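Local coordinates for superoxide dismutase [Mn/Fe] (PDB 3AK3), which catalyses the dismutation of superoxide to molecular oxygen and hydrogen peroxide at a single metal ion, iron(III) in this crystal, at residues 164-169 with 181-186; 48-53 with 63-68. One frame throughout, in Å; residues are numbered along the deposited sequence.

Contact 1. Residues 164-169 with 181-186; sequences IDVWEH and SYVENW. With FE (Fe (III) ion), chain G; EDO (1,2-ethanediol), chain H.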
ATOM      1  N   ILE B 164      14.606  11.567  -7.217  1.00 12.90           N
ATOM      2  CA  ILE B 164      15.752  10.734  -6.861  1.00 13.20           C
ATOM      3  C   ILE B 164      15.290   9.309  -6.571  1.00 12.85           C
ATOM      4  O   ILE B 164      14.400   9.075  -5.743  1.00 11.53           O
ATOM      5  CB  ILE B 164      16.603  11.299  -5.682  1.00 13.91           C
ATOM      6  CG1 ILE B 164      17.871  10.449  -5.515  1.00 13.99           C
ATOM      7  CG2 ILE B 164      15.765  11.438  -4.399  1.00 13.43           C
ATOM      8  CD1 ILE B 164      18.731  10.786  -4.297  1.00 14.60           C
ATOM      9  N   ASP B 165      15.895   8.357  -7.261  1.00 12.65           N
ATOM     10  CA  ASP B 165      15.589   6.961  -7.057  1.00 12.51           C
ATOM     11  C   ASP B 165      16.335   6.482  -5.831  1.00 13.41           C
ATOM     12  O   ASP B 165      17.568   6.522  -5.788  1.00 13.64           O
ATOM     13  CB  ASP B 165      15.985   6.180  -8.314  1.00 12.38           C
ATOM     14  CG  ASP B 165      15.562   4.725  -8.295  1.00 13.12           C
ATOM     15  OD1 ASP B 165      14.949   4.223  -7.326  1.00 13.83           O
ATOM     16  OD2 ASP B 165      15.881   4.059  -9.296  1.00 14.59           O
ATOM     17  N   VAL B 166      15.591   6.073  -4.810  1.00 12.85           N
ATOM     18  CA  VAL B 166      16.196   5.466  -3.636  1.00 13.23           C
ATOM     19  C   VAL B 166      15.801   4.000  -3.444  1.00 12.97           C
ATOM     20  O   VAL B 166      15.861   3.462  -2.335  1.00 13.86           O
ATOM     21  CB  VAL B 166      15.976   6.297  -2.338  1.00 13.14           C
ATOM     22  CG1 VAL B 166      16.736   7.622  -2.414  1.00 13.89           C
ATOM     23  CG2 VAL B 166      14.473   6.509  -2.042  1.00 13.76           C
ATOM     24  N   TRP B 167      15.415   3.334  -4.534  1.00 12.27           N
ATOM     25  CA  TRP B 167      15.432   1.870  -4.520  1.00 12.67           C
ATOM     26  C   TRP B 167      16.856   1.380  -4.269  1.00 13.16           C
ATOM     27  O   TRP B 167      17.829   2.058  -4.635  1.00 13.22           O
ATOM     28  CB  TRP B 167      14.965   1.302  -5.845  1.00 12.75           C
ATOM     29  CG  TRP B 167      13.467   1.376  -6.107  1.00 12.58           C
ATOM     30  CD1 TRP B 167      12.682   2.495  -6.169  1.00 13.69           C
ATOM     31  CD2 TRP B 167      12.616   0.265  -6.409  1.00 13.50           C
ATOM     32  NE1 TRP B 167      11.372   2.138  -6.470  1.00 12.37           N
ATOM     33  CE2 TRP B 167      11.314   0.778  -6.626  1.00 12.93           C
ATOM     34  CE3 TRP B 167      12.828  -1.119  -6.520  1.00 13.47           C
ATOM     35  CZ2 TRP B 167      10.226  -0.050  -6.950  1.00 13.43           C
ATOM     36  CZ3 TRP B 167      11.739  -1.944  -6.846  1.00 12.87           C
ATOM     37  CH2 TRP B 167      10.458  -1.400  -7.050  1.00 13.32           C
ATOM     38  N   GLU B 168      16.982   0.214  -3.651  1.00 14.28           N
ATOM     39  CA  GLU B 168      18.295  -0.295  -3.271  1.00 14.65           C
ATOM     40  C   GLU B 168      19.193  -0.482  -4.489  1.00 15.08           C
ATOM     41  O   GLU B 168      20.381  -0.188  -4.428  1.00 15.69           O
ATOM     42  CB  GLU B 168      18.163  -1.563  -2.440  1.00 14.25           C
ATOM     43  CG  GLU B 168      17.455  -1.289  -1.113  1.00 16.15           C
ATOM     44  CD  GLU B 168      17.261  -2.518  -0.259  1.00 14.47           C
ATOM     45  OE1 GLU B 168      16.953  -3.606  -0.801  1.00 16.68           O
ATOM     46  OE2 GLU B 168      17.408  -2.375   0.972  1.00 18.06           O
ATOM     47  N   HIS B 169      18.626  -0.911  -5.615  1.00 15.31           N
ATOM     48  CA  HIS B 169      19.436  -1.101  -6.828  1.00 15.14           C
ATOM     49  C   HIS B 169      20.085   0.184  -7.348  1.00 14.97           C
ATOM     50  O   HIS B 169      21.024   0.125  -8.155  1.00 16.10           O
ATOM     51  CB  HIS B 169      18.608  -1.734  -7.944  1.00 14.83           C
ATOM     52  CG  HIS B 169      17.473  -0.882  -8.412  1.00 14.08           C
ATOM     53  ND1 HIS B 169      16.159  -1.241  -8.209  1.00 14.37           N
ATOM     54  CD2 HIS B 169      17.448   0.303  -9.067  1.00 14.70           C
ATOM     55  CE1 HIS B 169      15.372  -0.306  -8.716  1.00 13.82           C
ATOM     56  NE2 HIS B 169      16.128   0.634  -9.254  1.00 16.22           N
ATOM     57  N   SER B 181      24.678   8.419   2.244  1.00 16.85           N
ATOM     58  CA  SER B 181      25.848   8.844   1.476  1.00 17.52           C
ATOM     59  C   SER B 181      25.492   8.991  -0.005  1.00 16.89           C
ATOM     60  O   SER B 181      25.896   9.950  -0.664  1.00 17.19           O
ATOM     61  CB  SER B 181      26.995   7.849   1.659  1.00 17.97           C
ATOM     62  OG  SER B 181      28.150   8.282   0.969  1.00 20.35           O
ATOM     63  N   TYR B 182      24.708   8.043  -0.511  1.00 16.78           N
ATOM     64  CA  TYR B 182      24.236   8.114  -1.892  1.00 16.29           C
ATOM     65  C   TYR B 182      23.460   9.396  -2.155  1.00 16.00           C
ATOM     66  O   TYR B 182      23.727  10.109  -3.113  1.00 16.49           O
ATOM     67  CB  TYR B 182      23.371   6.895  -2.218  1.00 16.44           C
ATOM     68  CG  TYR B 182      22.494   7.035  -3.446  1.00 15.81           C
ATOM     69  CD1 TYR B 182      23.044   7.114  -4.724  1.00 16.67           C
ATOM     70  CD2 TYR B 182      21.102   7.037  -3.328  1.00 15.93           C
ATOM     71  CE1 TYR B 182      22.233   7.230  -5.853  1.00 16.42           C
ATOM     72  CE2 TYR B 182      20.289   7.145  -4.441  1.00 16.64           C
ATOM     73  CZ  TYR B 182      20.854   7.241  -5.699  1.00 16.05           C
ATOM     74  OH  TYR B 182      20.050   7.339  -6.812  1.00 15.37           O
ATOM     75  N   VAL B 183      22.489   9.687  -1.292  1.00 16.18           N
ATOM     76  CA  VAL B 183      21.683  10.890  -1.431  1.00 16.43           C
ATOM     77  C   VAL B 183      22.563  12.152  -1.423  1.00 17.11           C
ATOM     78  O   VAL B 183      22.407  13.035  -2.273  1.00 17.60           O
ATOM     79  CB  VAL B 183      20.569  10.947  -0.347  1.00 15.89           C
ATOM     80  CG1 VAL B 183      19.877  12.283  -0.353  1.00 16.05           C
ATOM     81  CG2 VAL B 183      19.547   9.817  -0.573  1.00 16.43           C
ATOM     82  N   GLU B 184      23.500  12.208  -0.472  1.00 17.86           N
ATOM     83  CA  GLU B 184      24.444  13.326  -0.385  1.00 19.33           C
ATOM     84  C   GLU B 184      25.282  13.480  -1.668  1.00 18.36           C
ATOM     85  O   GLU B 184      25.452  14.597  -2.175  1.00 18.87           O
ATOM     86  CB  GLU B 184      25.331  13.181   0.856  1.00 19.73           C
ATOM     87  CG  GLU B 184      24.597  13.411   2.194  1.00 22.82           C
ATOM     88  CD  GLU B 184      23.952  14.793   2.301  1.00 25.51           C
ATOM     89  OE1 GLU B 184      22.839  14.896   2.861  1.00 27.67           O
ATOM     90  OE2 GLU B 184      24.548  15.781   1.821  1.00 28.03           O
ATOM     91  N   ASN B 185      25.764  12.355  -2.203  1.00 18.87           N
ATOM     92  CA  ASN B 185      26.573  12.360  -3.436  1.00 18.81           C
ATOM     93  C   ASN B 185      25.773  12.681  -4.697  1.00 18.59           C
ATOM     94  O   ASN B 185      26.282  13.292  -5.631  1.00 18.80           O
ATOM     95  CB  ASN B 185      27.312  11.029  -3.613  1.00 18.93           C
ATOM     96  CG  ASN B 185      28.604  10.970  -2.821  1.00 20.05           C
ATOM     97  OD1 ASN B 185      29.632  11.485  -3.256  1.00 21.87           O
ATOM     98  ND2 ASN B 185      28.552  10.345  -1.654  1.00 20.50           N
ATOM     99  N   TRP B 186      24.510  12.264  -4.713  1.00 18.17           N
ATOM    100  CA  TRP B 186      23.635  12.495  -5.853  1.00 17.28           C
ATOM    101  C   TRP B 186      23.481  13.984  -6.218  1.00 16.71           C
ATOM    102  O   TRP B 186      23.336  14.334  -7.389  1.00 16.10           O
ATOM    103  CB  TRP B 186      22.288  11.826  -5.570  1.00 17.04           C
ATOM    104  CG  TRP B 186      21.187  12.149  -6.546  1.00 16.45           C
ATOM    105  CD1 TRP B 186      20.927  11.524  -7.743  1.00 16.24           C
ATOM    106  CD2 TRP B 186      20.195  13.172  -6.403  1.00 15.21           C
ATOM    107  NE1 TRP B 186      19.832  12.103  -8.344  1.00 15.86           N
ATOM    108  CE2 TRP B 186      19.361  13.111  -7.546  1.00 14.42           C
ATOM    109  CE3 TRP B 186      19.921  14.129  -5.418  1.00 15.10           C
ATOM    110  CZ2 TRP B 186      18.275  13.980  -7.724  1.00 14.49           C
ATOM    111  CZ3 TRP B 186      18.837  14.989  -5.595  1.00 14.57           C
ATOM    112  CH2 TRP B 186      18.028  14.904  -6.741  1.00 13.55           C
TER
HETATM  113 FE    FE G 215      15.293   2.404 -10.263  1.00 13.83          FE
HETATM  114  C1  EDO H 216      32.518  10.320  -4.525  1.00 26.83           C
HETATM  115  O1  EDO H 216      32.220  10.946  -3.274  1.00 27.83           O
HETATM  116  C2  EDO H 216      31.949   8.906  -4.509  1.00 26.13           C
HETATM  117  O2  EDO H 216      32.547   8.180  -3.427  1.00 26.40           O
HETATM  118  O   HOH W   1      13.598   2.246  -9.079  1.00 15.16           O
HETATM  119  O   HOH W   2      14.547   0.636 -11.448  1.00 16.30           O
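Ile164 lays its outer branch flat on the indole of Trp186: CG1 stands 3.6 Å from the centroid of the five-membered ring and 8° off its normal, a CH-pi contact over the face. CD1 continues across the same face to 3.5 Å from Trp186 CD2 and also meets Val183 CG2 at 3.9 Å. With CG1 of Ile164 anti to the backbone N (chi1 -173°) and chi2 also extended, the branch reaches straight out to the helix. Phe118 and Ala122 of helix 111-123 also pack on Ile164. Beside it, the hydroxyl of Tyr182 donates to the backbone O of Asp165 (OH to O 2.8 Å), in the carbonyl plane at a C=O...donor angle of 152°, while Val166 CG1 lies at the edge of the tyrosine ring. Without the indole, as with an alanine at Trp186, CG1 and CD1 of Ile164 would probably lose the surface they rest on, opening a gap beside the strand.

The end of strand 159-165 and the residues that follow carry two ligands of the metal site of the iron/manganese superoxide dismutase fold: Asp165 OD2 lies 2.0 Å and His169 NE2 2.2 Å from the iron, and His31, His79 and two waters complete its ligands. Behind this shell, Asp165 OD1 accepts from Trp167 N at 3.0 Å in an Asx turn, the donor lying above the carboxylate plane. Farther out, His169 ND1 is hydrogen-bonded to Glu168 of the second subunit.

Contact 2. Residues 48-53 with 63-68; sequences EKIEKH and RAVMRD. With EDO (1,2-ethanediol), chain L.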
ATOM      1  N   GLU B  48      -1.055  -5.222 -23.788  1.00 19.60           N
ATOM      2  CA  GLU B  48      -1.362  -6.350 -24.687  1.00 20.33           C
ATOM      3  C   GLU B  48      -2.520  -7.188 -24.124  1.00 20.13           C
ATOM      4  O   GLU B  48      -3.447  -7.559 -24.857  1.00 19.77           O
ATOM      5  CB  GLU B  48      -0.104  -7.207 -24.942  1.00 21.17           C
ATOM      6  CG  GLU B  48      -0.333  -8.499 -25.758  1.00 23.84           C
ATOM      7  CD  GLU B  48       0.961  -9.242 -26.103  1.00 27.78           C
ATOM      8  OE1 GLU B  48       1.781  -9.500 -25.189  1.00 30.21           O
ATOM      9  OE2 GLU B  48       1.153  -9.579 -27.297  1.00 29.87           O
ATOM     10  N   LYS B  49      -2.494  -7.460 -22.822  1.00 19.47           N
ATOM     11  CA  LYS B  49      -3.583  -8.202 -22.183  1.00 19.54           C
ATOM     12  C   LYS B  49      -4.916  -7.455 -22.251  1.00 19.70           C
ATOM     13  O   LYS B  49      -5.952  -8.059 -22.559  1.00 20.37           O
ATOM     14  CB  LYS B  49      -3.239  -8.566 -20.734  1.00 19.33           C
ATOM     15  CG  LYS B  49      -2.148  -9.612 -20.606  1.00 18.18           C
ATOM     16  CD  LYS B  49      -1.632  -9.700 -19.178  1.00 18.44           C
ATOM     17  CE  LYS B  49      -0.343 -10.506 -19.095  1.00 19.96           C
ATOM     18  NZ  LYS B  49       0.188 -10.510 -17.702  1.00 19.86           N
ATOM     19  N   ILE B  50      -4.897  -6.155 -21.966  1.00 19.98           N
ATOM     20  CA  ILE B  50      -6.115  -5.344 -21.998  1.00 20.55           C
ATOM     21  C   ILE B  50      -6.716  -5.390 -23.394  1.00 21.32           C
ATOM     22  O   ILE B  50      -7.930  -5.531 -23.548  1.00 21.47           O
ATOM     23  CB  ILE B  50      -5.839  -3.874 -21.568  1.00 20.66           C
ATOM     24  CG1 ILE B  50      -5.363  -3.825 -20.106  1.00 21.94           C
ATOM     25  CG2 ILE B  50      -7.074  -2.986 -21.792  1.00 20.21           C
ATOM     26  CD1 ILE B  50      -6.443  -4.009 -19.067  1.00 24.52           C
ATOM     27  N   GLU B  51      -5.846  -5.282 -24.394  1.00 21.35           N
ATOM     28  CA  GLU B  51      -6.213  -5.398 -25.803  1.00 23.01           C
ATOM     29  C   GLU B  51      -6.980  -6.676 -26.070  1.00 23.38           C
ATOM     30  O   GLU B  51      -8.077  -6.642 -26.624  1.00 23.41           O
ATOM     31  CB  GLU B  51      -4.963  -5.470 -26.651  1.00 23.00           C
ATOM     32  CG  GLU B  51      -4.381  -4.171 -27.109  1.00 26.03           C
ATOM     33  CD  GLU B  51      -3.709  -4.362 -28.449  1.00 29.28           C
ATOM     34  OE1 GLU B  51      -4.441  -4.562 -29.441  1.00 31.45           O
ATOM     35  OE2 GLU B  51      -2.463  -4.353 -28.515  1.00 31.22           O
ATOM     36  N   LYS B  52      -6.376  -7.804 -25.697  1.00 23.69           N
ATOM     37  CA  LYS B  52      -6.975  -9.119 -25.938  1.00 24.25           C
ATOM     38  C   LYS B  52      -8.311  -9.241 -25.212  1.00 24.46           C
ATOM     39  O   LYS B  52      -9.258  -9.837 -25.733  1.00 24.91           O
ATOM     40  CB  LYS B  52      -6.017 -10.253 -25.543  1.00 24.50           C
ATOM     41  CG  LYS B  52      -4.763 -10.358 -26.417  1.00 25.22           C
ATOM     42  CD  LYS B  52      -3.865 -11.493 -25.933  1.00 27.75           C
ATOM     43  CE  LYS B  52      -2.468 -11.455 -26.562  1.00 29.62           C
ATOM     44  NZ  LYS B  52      -2.426 -11.888 -27.990  1.00 31.74           N
ATOM     45  N   HIS B  53      -8.392  -8.647 -24.022  1.00 24.31           N
ATOM     46  CA  HIS B  53      -9.639  -8.573 -23.269  1.00 24.37           C
ATOM     47  C   HIS B  53     -10.722  -7.830 -24.051  1.00 24.85           C
ATOM     48  O   HIS B  53     -11.852  -8.316 -24.175  1.00 25.04           O
ATOM     49  CB  HIS B  53      -9.398  -7.886 -21.923  1.00 24.16           C
ATOM     50  CG  HIS B  53     -10.642  -7.692 -21.114  1.00 23.07           C
ATOM     51  ND1 HIS B  53     -11.096  -8.631 -20.213  1.00 22.66           N
ATOM     52  CD2 HIS B  53     -11.525  -6.666 -21.065  1.00 22.16           C
ATOM     53  CE1 HIS B  53     -12.205  -8.192 -19.646  1.00 23.63           C
ATOM     54  NE2 HIS B  53     -12.488  -7.004 -20.148  1.00 23.62           N
ATOM     55  N   ARG B  63      -8.442  -5.779 -12.331  1.00 16.29           N
ATOM     56  CA  ARG B  63      -7.703  -5.216 -11.207  1.00 15.22           C
ATOM     57  C   ARG B  63      -6.240  -5.605 -11.295  1.00 15.37           C
ATOM     58  O   ARG B  63      -5.345  -4.760 -11.122  1.00 14.48           O
ATOM     59  CB  ARG B  63      -8.280  -5.709  -9.887  1.00 15.38           C
ATOM     60  CG  ARG B  63      -7.453  -5.295  -8.673  1.00 13.54           C
ATOM     61  CD  ARG B  63      -8.208  -5.555  -7.419  1.00 16.16           C
ATOM     62  NE  ARG B  63      -8.436  -6.984  -7.250  1.00 17.72           N
ATOM     63  CZ  ARG B  63      -9.561  -7.503  -6.772  1.00 20.55           C
ATOM     64  NH1 ARG B  63      -9.674  -8.817  -6.639  1.00 21.56           N
ATOM     65  NH2 ARG B  63     -10.570  -6.710  -6.442  1.00 21.45           N
ATOM     66  N   ALA B  64      -5.998  -6.884 -11.560  1.00 14.93           N
ATOM     67  CA  ALA B  64      -4.646  -7.407 -11.539  1.00 15.04           C
ATOM     68  C   ALA B  64      -3.805  -6.807 -12.649  1.00 15.02           C
ATOM     69  O   ALA B  64      -2.683  -6.342 -12.407  1.00 14.19           O
ATOM     70  CB  ALA B  64      -4.657  -8.914 -11.629  1.00 15.38           C
ATOM     71  N   VAL B  65      -4.342  -6.816 -13.864  1.00 14.63           N
ATOM     72  CA  VAL B  65      -3.645  -6.276 -15.026  1.00 14.28           C
ATOM     73  C   VAL B  65      -3.428  -4.753 -14.915  1.00 14.41           C
ATOM     74  O   VAL B  65      -2.374  -4.246 -15.309  1.00 14.29           O
ATOM     75  CB  VAL B  65      -4.357  -6.674 -16.356  1.00 14.52           C
ATOM     76  CG1 VAL B  65      -3.662  -6.081 -17.561  1.00 14.70           C
ATOM     77  CG2 VAL B  65      -4.372  -8.182 -16.487  1.00 14.94           C
ATOM     78  N   MET B  66      -4.412  -4.035 -14.368  1.00 14.27           N
ATOM     79  CA  MET B  66      -4.230  -2.603 -14.117  1.00 14.01           C
ATOM     80  C   MET B  66      -3.194  -2.312 -13.018  1.00 13.57           C
ATOM     81  O   MET B  66      -2.458  -1.327 -13.112  1.00 13.54           O
ATOM     82  CB  MET B  66      -5.566  -1.890 -13.892  1.00 14.22           C
ATOM     83  CG  MET B  66      -6.316  -1.751 -15.194  1.00 15.35           C
ATOM     84  SD  MET B  66      -7.962  -1.097 -14.958  1.00 15.43           S
ATOM     85  CE  MET B  66      -8.566  -1.152 -16.649  1.00 15.22           C
ATOM     86  N   ARG B  67      -3.110  -3.173 -12.008  1.00 12.65           N
ATOM     87  CA  ARG B  67      -2.027  -3.055 -11.012  1.00 12.36           C
ATOM     88  C   ARG B  67      -0.665  -3.210 -11.690  1.00 12.57           C
ATOM     89  O   ARG B  67       0.278  -2.470 -11.377  1.00 12.11           O
ATOM     90  CB  ARG B  67      -2.192  -4.084  -9.895  1.00 12.62           C
ATOM     91  CG  ARG B  67      -3.227  -3.698  -8.848  1.00 13.04           C
ATOM     92  CD  ARG B  67      -3.534  -4.870  -7.936  1.00 13.31           C
ATOM     93  NE  ARG B  67      -4.263  -4.451  -6.747  1.00 13.81           N
ATOM     94  CZ  ARG B  67      -4.853  -5.289  -5.894  1.00 14.86           C
ATOM     95  NH1 ARG B  67      -4.805  -6.603  -6.106  1.00 16.27           N
ATOM     96  NH2 ARG B  67      -5.481  -4.809  -4.828  1.00 12.97           N
ATOM     97  N   ASP B  68      -0.554  -4.160 -12.625  1.00 11.91           N
ATOM     98  CA  ASP B  68       0.695  -4.383 -13.368  1.00 12.50           C
ATOM     99  C   ASP B  68       1.007  -3.171 -14.235  1.00 12.04           C
ATOM    100  O   ASP B  68       2.164  -2.719 -14.313  1.00 11.84           O
ATOM    101  CB  ASP B  68       0.581  -5.607 -14.297  1.00 12.85           C
ATOM    102  CG  ASP B  68       0.419  -6.920 -13.551  1.00 15.31           C
ATOM    103  OD1 ASP B  68       0.679  -6.990 -12.325  1.00 15.64           O
ATOM    104  OD2 ASP B  68       0.028  -7.905 -14.217  1.00 17.19           O
TER
HETATM  105  C1  EDO L 220      -2.251  -8.326  -8.662  1.00 23.57           C
HETATM  106  O1  EDO L 220      -1.816  -7.689  -9.863  1.00 23.09           O
HETATM  107  C2  EDO L 220      -3.720  -8.033  -8.416  1.00 23.30           C
HETATM  108  O2  EDO L 220      -4.368  -9.118  -7.751  1.00 24.43           O
HETATM  109  O   HOH W   3       0.441  -7.855 -16.987  1.00 17.90           O
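Ile50 and Val65 supply the closest apolar contact, their side chains running past each other in opposite senses: both CG1 and CD1 of Ile50 lie 3.8 Å from Val65 CG1. With chi1 of Val65 at 178°, that methyl is anti to the backbone N and directed at the Ile50 side chain, and it also lies 4.1 Å from Lys49 CB. Farther along, Ile50 CD1 approaches Met66 CE at 4.3 Å, a looser touch at the end of the extended methionine chain.

The polar link is indirect. Lys49 NZ stops 4.4 Å from Asp68 OD2, beyond a salt bridge, and one water closes the interval, accepting from NZ at 2.8 Å and donating to OD2 at 2.8 Å. The other carboxylate oxygen, Asp68 OD1, forms a salt bridge with Arg63 of the fourth subunit, the stronger partner of this side chain.

Subunit contacts flank the pair: Arg67 forms salt bridges to Glu148 and Glu126 of the third subunit, and Leu117 of that subunit packs on Ile50.

With axes 10.4 Å apart at closest and directions 149° apart, near antiparallel, the segments of helices 25-54 and 62-82 form the outer part of the alpha-hairpin that characterises the N-terminal domain of iron/manganese superoxide dismutases.

Overall arrangement
The two contacts belong to different domains and follow each other along the chain, contact 2 closing before contact 1 opens. Their centres are about 32 Å apart and their nearest atoms about 11 Å, without touching. The iron site relates the two: contact 1 provides the ligands Asp165 and His169, whereas the other two protein ligands, His31 and His79, come from helices 25-54 and 62-82, whose far ends are paired in contact 2. The centre of contact 2 is about 24 Å from the centre of the chain, that of contact 1 about 12 Å. Both border subunit interfaces, contact 1 at the second subunit and contact 2 at the third and fourth.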